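PDB 4XHC: alpha-L-rhamnosidase from Klebsiella oxytoca, which catalyses the hydrolysis of terminal alpha-L-rhamnose residues from rhamnosides, as a family 78 glycoside hydrolase. Local coordinates for residues 94-99 against 173-178; 217-222 against 502-507; 433-438 against 469-474. All coordinates share one frame; numbering follows the deposited sequence.

Contact 1 of 3, residues 94-99 against 173-178; sequences SVIIDF and FRYLKV
D98 swings its carboxylate anti to the backbone N (chi1 -174°) while R174 runs extended from CG to NE, and these two conformations bring acid and guanidinium side-on. NE donates to OD1 of D98 at 2.9 Å, and NH2 of R174 reaches OD2 of D98 at 3.1 Å through the syn lone pair of that oxygen. With one nitrogen to each oxygen and the planes 24° apart, the salt bridge is bidentate and nearly coplanar. OD1 also accepts the N-H of G100, and NH1 of R174 pairs with D502, further partners that probably help hold both groups in this orientation. The ring of Y175 runs alongside the acid, its CE1 3.5 Å from CG of D98. Next to L176, F173 directs its edge at the face of F99: centroids are 5.2 Å apart, planes stand at 89°, and CE2 of F173 lies 3.7 Å from CD1 of F99. L176 flanks the same F99 ring. From this end the backbones continue as an antiparallel ladder toward S94 and V178, V95 and I97 being hydrogen-bonded pairs with V178 and L176; I97 N to L176 O measures 2.8 Å. On its other side, strand 175-182 meets strand 122-129, and there R174 and Y175 both face G129, a classic beta bulge. F99 also touches I194 and V196 of strand 187-200 in the second sheet, the packing expected of a beta-sandwich, here in the N-terminal domain.

Contact 2 of 3, residues 217-222 against 502-507; sequences RAIDNV and DTFWEI. With RAM (alpha-L-rhamnopyranose), chain C.
V222 of helix 214-230 packs on F504 of an irregular segment inside the family's six-hairpin, (alpha/alpha)6 catalytic domain. From its CB, 3.9 Å from CZ of F504, the valine branches two ways. CG1 stands anti to the backbone N (chi1 169°) and lies almost exactly over the phenyl: it is 3.5 Å from the ring centroid of F504 and 8° off the normal, which identifies a CH-pi contact over the centre of the face. The same methyl comes 3.4 Å from the carbonyl O of D502, while CG2 meets that oxygen at longer range. One helical turn earlier, I219 works at the rim of the ring: its carbonyl O lies at the edge near CE2, and its CG2 is 3.9 Å from CZ of F504. The two segments thus join by apolar and CH contacts, with no hydrogen bond between them. W493 meets F504 edge-to-face, and M496 and V497 add further contacts from helix 482-498. Two residues beyond F504 the chain enters the rhamnose pocket, where Y518 and R241 also hold the carboxylate of E506. There O2 of the bound rhamnose donates a hydrogen bond of 2.6 Å to OE2 of E506.

Contact 3 of 3, residues 433-438 against 469-474; sequences QIWLVL and RHHYIA
The axes of the helical segments 433-438 and 469-474 approach to 9.2 Å and run at 45° to one another, with I434 and Y472 bringing their CA atoms within 5.8 Å. H471 is the side chain around which the interface is built, and its CB is touched by two residues one helical turn apart: CG2 of I434 at 3.6 Å and CD1 of L438 at 3.9 Å. CG2 of I434 is the branch anti to the backbone N, which turns it onto CB of H471, while its CD1 turns to CB of Y472. The imidazole of H471 is met over one face by the indole of W435, whose CZ2 is 3.5 Å from CD2 of H471. The planes are inclined at 38°, so the pair is neither a parallel stack nor edge-to-face. H470 lies over the opposite face, so the imidazole is flanked on both; CD1 of L438 sits at its edge. Its ND1 is hydrogen-bonded to the carbonyl O of Y467 one turn back, which helps fix the rotation of the ring. Farther along, L438 sends CD2 to CB of A474 at 4.0 Å. W435 also rests on A370 and V374, and L438 on Y377, so helix 368-389 packs against the same side chains. Such packing of apolar and aromatic side chains between helices 430-438 and 466-478, which helix 444-456 separates in the chain, is consistent with the (alpha/alpha)6 barrel of this family, here with the histidine side chain about 10 Å from bound rhamnose.

Contact 1 belongs to the N-terminal beta domain and is partly buried, whereas contacts 2 and 3 are buried within the helical catalytic domain. Their chemistry follows: contact 1 combines a backbone ladder with an ion pair, contact 2 sets a helix against a loop by CH-pi packing, and contact 3 joins two helices through apolar and aromatic side chains. Contacts 1 and 2 touch across the domain boundary through the salt bridge R174 NH1 to D502 OD2, 2.9 Å. Contact 3 is nested in the chain between the segments of contact 2, their nearest atoms about 9 Å apart, and helix 482-498 touches both.

Contact 1 of 3, residues 94-99 against 173-178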
loop_
_atom_site.group_PDB
_atom_site.type_symbol
_atom_site.label_atom_id
_atom_site.label_comp_id
_atom_site.label_asym_id
_atom_site.label_seq_id
_atom_site.Cartn_x
_atom_site.Cartn_y
_atom_site.Cartn_z
ATOM N N SER A 94 -10.905 0.405 -14.866
ATOM C CA SER A 94 -9.800 -0.543 -14.687
ATOM C C SER A 94 -9.430 -1.256 -15.991
ATOM O O SER A 94 -10.266 -1.436 -16.864
ATOM C CB SER A 94 -10.146 -1.579 -13.611
ATOM O OG SER A 94 -10.913 -2.631 -14.143
ATOM N N VAL A 95 -8.171 -1.657 -16.110
ATOM C CA VAL A 95 -7.705 -2.347 -17.304
ATOM C C VAL A 95 -6.830 -3.517 -16.923
ATOM O O VAL A 95 -6.358 -3.591 -15.789
ATOM C CB VAL A 95 -6.886 -1.412 -18.198
ATOM C CG1 VAL A 95 -7.792 -0.349 -18.793
ATOM C CG2 VAL A 95 -5.746 -0.772 -17.409
ATOM N N ILE A 96 -6.628 -4.433 -17.867
ATOM C CA ILE A 96 -5.654 -5.508 -17.694
ATOM C C ILE A 96 -4.569 -5.404 -18.760
ATOM O O ILE A 96 -4.867 -5.424 -19.956
ATOM C CB ILE A 96 -6.299 -6.891 -17.779
ATOM C CG1 ILE A 96 -7.327 -7.064 -16.656
ATOM C CG2 ILE A 96 -5.215 -7.960 -17.679
ATOM C CD1 ILE A 96 -8.201 -8.289 -16.809
ATOM N N ILE A 97 -3.321 -5.289 -18.305
ATOM C CA ILE A 97 -2.155 -5.182 -19.173
ATOM C C ILE A 97 -1.486 -6.553 -19.351
ATOM O O ILE A 97 -1.045 -7.176 -18.373
ATOM C CB ILE A 97 -1.101 -4.214 -18.582
ATOM C CG1 ILE A 97 -1.719 -2.881 -18.132
ATOM C CG2 ILE A 97 0.017 -3.958 -19.583
ATOM C CD1 ILE A 97 -2.191 -1.998 -19.251
ATOM N N ASP A 98 -1.430 -7.030 -20.594
ATOM C CA ASP A 98 -0.712 -8.263 -20.930
ATOM C C ASP A 98 0.719 -7.900 -21.258
ATOM O O ASP A 98 0.953 -7.164 -22.215
ATOM C CB ASP A 98 -1.366 -8.943 -22.142
ATOM C CG ASP A 98 -0.765 -10.306 -22.465
ATOM O OD1 ASP A 98 0.231 -10.732 -21.834
ATOM O OD2 ASP A 98 -1.306 -10.964 -23.375
ATOM N N PHE A 99 1.670 -8.417 -20.473
ATOM C CA PHE A 99 3.097 -8.172 -20.733
ATOM C C PHE A 99 3.702 -9.112 -21.778
ATOM O O PHE A 99 4.806 -8.870 -22.250
ATOM C CB PHE A 99 3.923 -8.191 -19.443
ATOM C CG PHE A 99 3.926 -6.876 -18.717
ATOM C CD1 PHE A 99 2.805 -6.444 -18.026
ATOM C CD2 PHE A 99 5.038 -6.053 -18.744
ATOM C CE1 PHE A 99 2.801 -5.221 -17.362
ATOM C CE2 PHE A 99 5.044 -4.830 -18.080
ATOM C CZ PHE A 99 3.925 -4.417 -17.386
ATOM N N PHE A 173 5.142 -12.052 -12.716
ATOM C CA PHE A 173 3.853 -11.934 -13.378
ATOM C C PHE A 173 3.921 -11.915 -14.894
ATOM O O PHE A 173 4.960 -11.656 -15.486
ATOM C CB PHE A 173 3.150 -10.650 -12.912
ATOM C CG PHE A 173 3.879 -9.388 -13.287
ATOM C CD1 PHE A 173 4.959 -8.946 -12.536
ATOM C CD2 PHE A 173 3.493 -8.646 -14.391
ATOM C CE1 PHE A 173 5.644 -7.789 -12.877
ATOM C CE2 PHE A 173 4.170 -7.490 -14.734
ATOM C CZ PHE A 173 5.244 -7.060 -13.976
ATOM N N ARG A 174 2.775 -12.194 -15.502
ATOM C CA ARG A 174 2.532 -11.851 -16.889
ATOM C C ARG A 174 1.450 -10.758 -17.044
ATOM O O ARG A 174 1.585 -9.868 -17.890
ATOM C CB ARG A 174 2.133 -13.085 -17.677
ATOM C CG ARG A 174 1.723 -12.711 -19.082
ATOM C CD ARG A 174 1.678 -13.870 -20.039
ATOM N NE ARG A 174 1.023 -13.432 -21.262
ATOM C CZ ARG A 174 0.884 -14.175 -22.347
ATOM N NH1 ARG A 174 1.375 -15.405 -22.390
ATOM N NH2 ARG A 174 0.261 -13.672 -23.394
ATOM N N TYR A 175 0.374 -10.845 -16.257
ATOM C CA TYR A 175 -0.724 -9.879 -16.338
ATOM C C TYR A 175 -0.690 -8.927 -15.156
ATOM O O TYR A 175 -0.290 -9.308 -14.047
ATOM C CB TYR A 175 -2.084 -10.583 -16.414
ATOM C CG TYR A 175 -2.180 -11.519 -17.583
ATOM C CD1 TYR A 175 -2.553 -11.067 -18.846
ATOM C CD2 TYR A 175 -1.862 -12.864 -17.435
ATOM C CE1 TYR A 175 -2.622 -11.936 -19.925
ATOM C CE2 TYR A 175 -1.920 -13.740 -18.506
ATOM C CZ TYR A 175 -2.303 -13.273 -19.741
ATOM O OH TYR A 175 -2.349 -14.164 -20.777
ATOM N N LEU A 176 -1.113 -7.691 -15.417
ATOM C CA LEU A 176 -1.204 -6.646 -14.412
ATOM C C LEU A 176 -2.559 -5.951 -14.527
ATOM O O LEU A 176 -2.872 -5.362 -15.549
ATOM C CB LEU A 176 -0.086 -5.623 -14.613
ATOM C CG LEU A 176 -0.256 -4.295 -13.866
ATOM C CD1 LEU A 176 -0.301 -4.533 -12.363
ATOM C CD2 LEU A 176 0.856 -3.324 -14.215
ATOM N N LYS A 177 -3.352 -6.008 -13.465
ATOM C CA LYS A 177 -4.605 -5.277 -13.418
ATOM C C LYS A 177 -4.370 -3.959 -12.729
ATOM O O LYS A 177 -3.747 -3.921 -11.677
ATOM C CB LYS A 177 -5.652 -6.056 -12.643
ATOM C CG LYS A 177 -7.002 -5.365 -12.551
ATOM C CD LYS A 177 -8.067 -6.341 -12.081
ATOM C CE LYS A 177 -9.351 -5.617 -11.746
ATOM N NZ LYS A 177 -10.337 -6.569 -11.181
ATOM N N VAL A 178 -4.880 -2.889 -13.325
ATOM C CA VAL A 178 -4.756 -1.541 -12.785
ATOM C C VAL A 178 -6.150 -0.945 -12.634
ATOM O O VAL A 178 -6.879 -0.791 -13.611
ATOM C CB VAL A 178 -3.937 -0.638 -13.722
ATOM C CG1 VAL A 178 -3.790 0.758 -13.132
ATOM C CG2 VAL A 178 -2.578 -1.254 -13.983
#

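Contact 2 of 3, residues 217-222 against 502-507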
loop_
_atom_site.group_PDB
_atom_site.type_symbol
_atom_site.label_atom_id
_atom_site.label_comp_id
_atom_site.label_asym_id
_atom_site.label_seq_id
_atom_site.Cartn_x
_atom_site.Cartn_y
_atom_site.Cartn_z
ATOM N N ARG A 217 11.579 -28.955 -29.244
ATOM C CA ARG A 217 12.175 -27.619 -29.273
ATOM C C ARG A 217 11.315 -26.625 -28.496
ATOM O O ARG A 217 11.835 -25.845 -27.700
ATOM C CB ARG A 217 12.376 -27.136 -30.715
ATOM C CG ARG A 217 12.902 -25.707 -30.821
ATOM C CD ARG A 217 13.303 -25.313 -32.244
ATOM N NE ARG A 217 14.207 -26.295 -32.846
ATOM C CZ ARG A 217 15.482 -26.480 -32.492
ATOM N NH1 ARG A 217 16.049 -25.746 -31.538
ATOM N NH2 ARG A 217 16.204 -27.414 -33.098
ATOM N N ALA A 218 10.004 -26.672 -28.726
ATOM C CA ALA A 218 9.050 -25.791 -28.044
ATOM C C ALA A 218 9.059 -25.998 -26.527
ATOM O O ALA A 218 8.991 -25.038 -25.763
ATOM C CB ALA A 218 7.649 -26.013 -28.595
ATOM N N ILE A 219 9.151 -27.256 -26.109
ATOM C CA ILE A 219 9.249 -27.615 -24.692
ATOM C C ILE A 219 10.563 -27.131 -24.081
ATOM O O ILE A 219 10.585 -26.599 -22.971
ATOM C CB ILE A 219 9.107 -29.143 -24.503
ATOM C CG1 ILE A 219 7.663 -29.561 -24.781
ATOM C CG2 ILE A 219 9.504 -29.569 -23.100
ATOM C CD1 ILE A 219 7.466 -31.054 -24.947
ATOM N N ASP A 220 11.658 -27.328 -24.803
ATOM C CA ASP A 220 12.956 -26.844 -24.350
ATOM C C ASP A 220 12.962 -25.322 -24.157
ATOM O O ASP A 220 13.522 -24.832 -23.177
ATOM C CB ASP A 220 14.056 -27.266 -25.328
ATOM C CG ASP A 220 15.430 -26.742 -24.928
ATOM O OD1 ASP A 220 16.083 -27.351 -24.044
ATOM O OD2 ASP A 220 15.860 -25.718 -25.508
ATOM N N ASN A 221 12.339 -24.578 -25.070
ATOM C CA ASN A 221 12.277 -23.116 -24.939
ATOM C C ASN A 221 11.563 -22.683 -23.672
ATOM O O ASN A 221 12.033 -21.802 -22.958
ATOM C CB ASN A 221 11.613 -22.467 -26.149
ATOM C CG ASN A 221 12.500 -22.483 -27.372
ATOM O OD1 ASN A 221 13.724 -22.375 -27.275
ATOM N ND2 ASN A 221 11.890 -22.614 -28.536
ATOM N N VAL A 222 10.437 -23.312 -23.382
ATOM C CA VAL A 222 9.700 -22.999 -22.164
ATOM C C VAL A 222 10.493 -23.388 -20.913
ATOM O O VAL A 222 10.496 -22.658 -19.922
ATOM C CB VAL A 222 8.329 -23.682 -22.179
ATOM C CG1 VAL A 222 7.652 -23.590 -20.818
ATOM C CG2 VAL A 222 7.460 -23.050 -23.259
ATOM N N ASP A 502 3.970 -20.146 -20.474
ATOM C CA ASP A 502 5.247 -19.504 -20.804
ATOM C C ASP A 502 6.394 -20.161 -20.037
ATOM O O ASP A 502 7.544 -20.166 -20.502
ATOM C CB ASP A 502 5.210 -18.024 -20.443
ATOM C CG ASP A 502 4.179 -17.251 -21.235
ATOM O OD1 ASP A 502 4.333 -17.151 -22.473
ATOM O OD2 ASP A 502 3.231 -16.718 -20.607
ATOM N N THR A 503 6.058 -20.681 -18.854
ATOM C CA THR A 503 6.987 -21.370 -17.967
ATOM C C THR A 503 6.293 -22.587 -17.372
ATOM O O THR A 503 5.071 -22.605 -17.263
ATOM C CB THR A 503 7.436 -20.453 -16.824
ATOM O OG1 THR A 503 6.293 -19.922 -16.162
ATOM C CG2 THR A 503 8.253 -19.311 -17.363
ATOM N N PHE A 504 7.059 -23.604 -16.984
ATOM C CA PHE A 504 6.455 -24.823 -16.450
ATOM C C PHE A 504 6.038 -24.691 -14.980
ATOM O O PHE A 504 6.650 -23.958 -14.195
ATOM C CB PHE A 504 7.351 -26.043 -16.685
ATOM C CG PHE A 504 7.416 -26.463 -18.122
ATOM C CD1 PHE A 504 6.253 -26.652 -18.854
ATOM C CD2 PHE A 504 8.629 -26.643 -18.756
ATOM C CE1 PHE A 504 6.299 -27.019 -20.186
ATOM C CE2 PHE A 504 8.682 -27.012 -20.088
ATOM C CZ PHE A 504 7.514 -27.199 -20.804
ATOM N N TRP A 505 4.995 -25.438 -14.623
ATOM C CA TRP A 505 4.270 -25.224 -13.376
ATOM C C TRP A 505 4.807 -26.073 -12.232
ATOM O O TRP A 505 5.329 -27.160 -12.452
ATOM C CB TRP A 505 2.781 -25.533 -13.578
ATOM C CG TRP A 505 2.143 -24.814 -14.748
ATOM C CD1 TRP A 505 2.595 -23.688 -15.374
ATOM C CD2 TRP A 505 0.927 -25.175 -15.408
ATOM N NE1 TRP A 505 1.738 -23.335 -16.388
ATOM C CE2 TRP A 505 0.708 -24.234 -16.431
ATOM C CE3 TRP A 505 0.006 -26.211 -15.237
ATOM C CZ2 TRP A 505 -0.394 -24.298 -17.281
ATOM C CZ3 TRP A 505 -1.087 -26.274 -16.078
ATOM C CH2 TRP A 505 -1.279 -25.325 -17.089
ATOM N N GLU A 506 4.651 -25.571 -11.012
ATOM C CA GLU A 506 4.966 -26.334 -9.811
ATOM C C GLU A 506 4.119 -27.624 -9.706
ATOM O O GLU A 506 4.651 -28.707 -9.437
ATOM C CB GLU A 506 4.720 -25.467 -8.588
ATOM C CG GLU A 506 5.035 -26.127 -7.251
ATOM C CD GLU A 506 4.500 -25.340 -6.070
ATOM O OE1 GLU A 506 3.584 -24.515 -6.296
ATOM O OE2 GLU A 506 4.993 -25.513 -4.926
ATOM N N ILE A 507 2.813 -27.484 -9.921
ATOM C CA ILE A 507 1.848 -28.571 -9.764
ATOM C C ILE A 507 1.176 -28.882 -11.102
ATOM O O ILE A 507 0.742 -27.967 -11.791
ATOM C CB ILE A 507 0.722 -28.147 -8.778
ATOM C CG1 ILE A 507 1.298 -27.648 -7.444
ATOM C CG2 ILE A 507 -0.277 -29.271 -8.563
ATOM C CD1 ILE A 507 2.161 -28.646 -6.706
HETATM C C1 RAM C . 6.960 -26.686 -1.492
HETATM C C2 RAM C . 7.524 -26.277 -2.839
HETATM C C3 RAM C . 8.987 -26.664 -2.948
HETATM C C4 RAM C . 9.182 -28.053 -2.364
HETATM C C5 RAM C . 8.930 -27.991 -0.867
HETATM C C6 RAM C . 8.363 -29.270 -0.303
HETATM O O1 RAM C . 6.157 -25.669 -1.038
HETATM O O2 RAM C . 6.784 -26.989 -3.817
HETATM O O3 RAM C . 9.415 -26.648 -4.311
HETATM O O4 RAM C . 10.504 -28.503 -2.589
HETATM O O5 RAM C . 8.007 -26.925 -0.558
#

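Contact 3 of 3, residues 433-438 against 469-474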
loop_
_atom_site.group_PDB
_atom_site.type_symbol
_atom_site.label_atom_id
_atom_site.label_comp_id
_atom_site.label_asym_id
_atom_site.label_seq_id
_atom_site.Cartn_x
_atom_site.Cartn_y
_atom_site.Cartn_z
ATOM N N GLN A 433 7.444 -47.441 -7.143
ATOM C CA GLN A 433 8.031 -48.183 -8.267
ATOM C C GLN A 433 9.169 -47.388 -8.889
ATOM O O GLN A 433 10.228 -47.922 -9.195
ATOM C CB GLN A 433 6.996 -48.472 -9.354
ATOM C CG GLN A 433 5.618 -48.866 -8.854
ATOM C CD GLN A 433 5.663 -49.909 -7.760
ATOM O OE1 GLN A 433 6.443 -50.854 -7.832
ATOM N NE2 GLN A 433 4.818 -49.749 -6.749
ATOM N N ILE A 434 8.934 -46.097 -9.070
ATOM C CA ILE A 434 9.901 -45.216 -9.717
ATOM C C ILE A 434 11.206 -45.203 -8.931
ATOM O O ILE A 434 12.280 -45.373 -9.509
ATOM C CB ILE A 434 9.330 -43.779 -9.839
ATOM C CG1 ILE A 434 8.181 -43.749 -10.853
ATOM C CG2 ILE A 434 10.405 -42.793 -10.262
ATOM C CD1 ILE A 434 7.306 -42.519 -10.758
ATOM N N TRP A 435 11.103 -45.015 -7.616
ATOM C CA TRP A 435 12.291 -44.847 -6.785
ATOM C C TRP A 435 13.047 -46.142 -6.566
ATOM O O TRP A 435 14.273 -46.136 -6.528
ATOM C CB TRP A 435 11.955 -44.178 -5.447
ATOM C CG TRP A 435 12.039 -42.708 -5.543
ATOM C CD1 TRP A 435 11.002 -41.812 -5.528
ATOM C CD2 TRP A 435 13.227 -41.940 -5.729
ATOM N NE1 TRP A 435 11.480 -40.533 -5.674
ATOM C CE2 TRP A 435 12.843 -40.583 -5.801
ATOM C CE3 TRP A 435 14.581 -42.266 -5.851
ATOM C CZ2 TRP A 435 13.772 -39.549 -5.983
ATOM C CZ3 TRP A 435 15.509 -41.235 -6.033
ATOM C CH2 TRP A 435 15.099 -39.897 -6.096
ATOM N N LEU A 436 12.341 -47.254 -6.434
ATOM C CA LEU A 436 13.028 -48.537 -6.267
ATOM C C LEU A 436 13.624 -49.062 -7.578
ATOM O O LEU A 436 14.535 -49.886 -7.553
ATOM C CB LEU A 436 12.113 -49.569 -5.606
ATOM C CG LEU A 436 11.874 -49.290 -4.116
ATOM C CD1 LEU A 436 10.710 -50.109 -3.580
ATOM C CD2 LEU A 436 13.125 -49.545 -3.281
ATOM N N VAL A 437 13.128 -48.585 -8.713
ATOM C CA VAL A 437 13.787 -48.847 -9.989
ATOM C C VAL A 437 15.049 -47.982 -10.144
ATOM O O VAL A 437 16.064 -48.447 -10.652
ATOM C CB VAL A 437 12.819 -48.659 -11.184
ATOM C CG1 VAL A 437 13.561 -48.636 -12.522
ATOM C CG2 VAL A 437 11.784 -49.767 -11.183
ATOM N N LEU A 438 14.991 -46.728 -9.713
ATOM C CA LEU A 438 16.162 -45.867 -9.783
ATOM C C LEU A 438 17.256 -46.356 -8.843
ATOM O O LEU A 438 18.442 -46.180 -9.110
ATOM C CB LEU A 438 15.783 -44.418 -9.458
ATOM C CG LEU A 438 14.967 -43.681 -10.526
ATOM C CD1 LEU A 438 14.506 -42.341 -9.986
ATOM C CD2 LEU A 438 15.776 -43.483 -11.800
ATOM N N ARG A 469 7.476 -36.640 -11.954
ATOM C CA ARG A 469 7.488 -37.107 -13.335
ATOM C C ARG A 469 8.893 -37.141 -13.895
ATOM O O ARG A 469 9.214 -38.009 -14.694
ATOM C CB ARG A 469 6.628 -36.205 -14.201
ATOM C CG ARG A 469 5.153 -36.305 -13.872
ATOM C CD ARG A 469 4.410 -37.049 -14.954
ATOM N NE ARG A 469 2.983 -37.108 -14.676
ATOM C CZ ARG A 469 2.092 -37.637 -15.507
ATOM N NH1 ARG A 469 2.498 -38.142 -16.661
ATOM N NH2 ARG A 469 0.802 -37.649 -15.200
ATOM N N HIS A 470 9.726 -36.191 -13.487
ATOM C CA HIS A 470 11.128 -36.202 -13.884
ATOM C C HIS A 470 11.756 -37.558 -13.617
ATOM O O HIS A 470 12.507 -38.078 -14.440
ATOM C CB HIS A 470 11.914 -35.142 -13.119
ATOM C CG HIS A 470 13.390 -35.377 -13.121
ATOM N ND1 HIS A 470 14.206 -34.944 -14.142
ATOM C CD2 HIS A 470 14.192 -36.010 -12.236
ATOM C CE1 HIS A 470 15.451 -35.296 -13.882
ATOM N NE2 HIS A 470 15.469 -35.943 -12.731
ATOM N N HIS A 471 11.448 -38.118 -12.457
ATOM C CA HIS A 471 12.039 -39.381 -12.045
ATOM C C HIS A 471 11.482 -40.553 -12.832
ATOM O O HIS A 471 12.200 -41.498 -13.123
ATOM C CB HIS A 471 11.869 -39.568 -10.538
ATOM C CG HIS A 471 12.553 -38.503 -9.743
ATOM N ND1 HIS A 471 11.939 -37.310 -9.428
ATOM C CD2 HIS A 471 13.811 -38.423 -9.248
ATOM C CE1 HIS A 471 12.781 -36.552 -8.751
ATOM N NE2 HIS A 471 13.924 -37.200 -8.636
ATOM N N TYR A 472 10.206 -40.474 -13.184
ATOM C CA TYR A 472 9.582 -41.444 -14.074
ATOM C C TYR A 472 10.323 -41.491 -15.410
ATOM O O TYR A 472 10.612 -42.570 -15.939
ATOM C CB TYR A 472 8.113 -41.076 -14.269
ATOM C CG TYR A 472 7.350 -41.938 -15.238
ATOM C CD1 TYR A 472 7.419 -43.324 -15.180
ATOM C CD2 TYR A 472 6.521 -41.360 -16.194
ATOM C CE1 TYR A 472 6.707 -44.110 -16.067
ATOM C CE2 TYR A 472 5.801 -42.140 -17.083
ATOM C CZ TYR A 472 5.903 -43.512 -17.013
ATOM O OH TYR A 472 5.191 -44.271 -17.900
ATOM N N ILE A 473 10.658 -40.318 -15.941
ATOM C CA ILE A 473 11.410 -40.229 -17.202
ATOM C C ILE A 473 12.790 -40.856 -17.056
ATOM O O ILE A 473 13.237 -41.602 -17.929
ATOM C CB ILE A 473 11.567 -38.767 -17.681
ATOM C CG1 ILE A 473 10.195 -38.136 -17.953
ATOM C CG2 ILE A 473 12.429 -38.690 -18.934
ATOM C CD1 ILE A 473 9.299 -38.960 -18.858
ATOM N N ALA A 474 13.463 -40.537 -15.957
ATOM C CA ALA A 474 14.798 -41.056 -15.701
ATOM C C ALA A 474 14.780 -42.577 -15.616
ATOM O O ALA A 474 15.689 -43.241 -16.139
ATOM C CB ALA A 474 15.355 -40.466 -14.420
#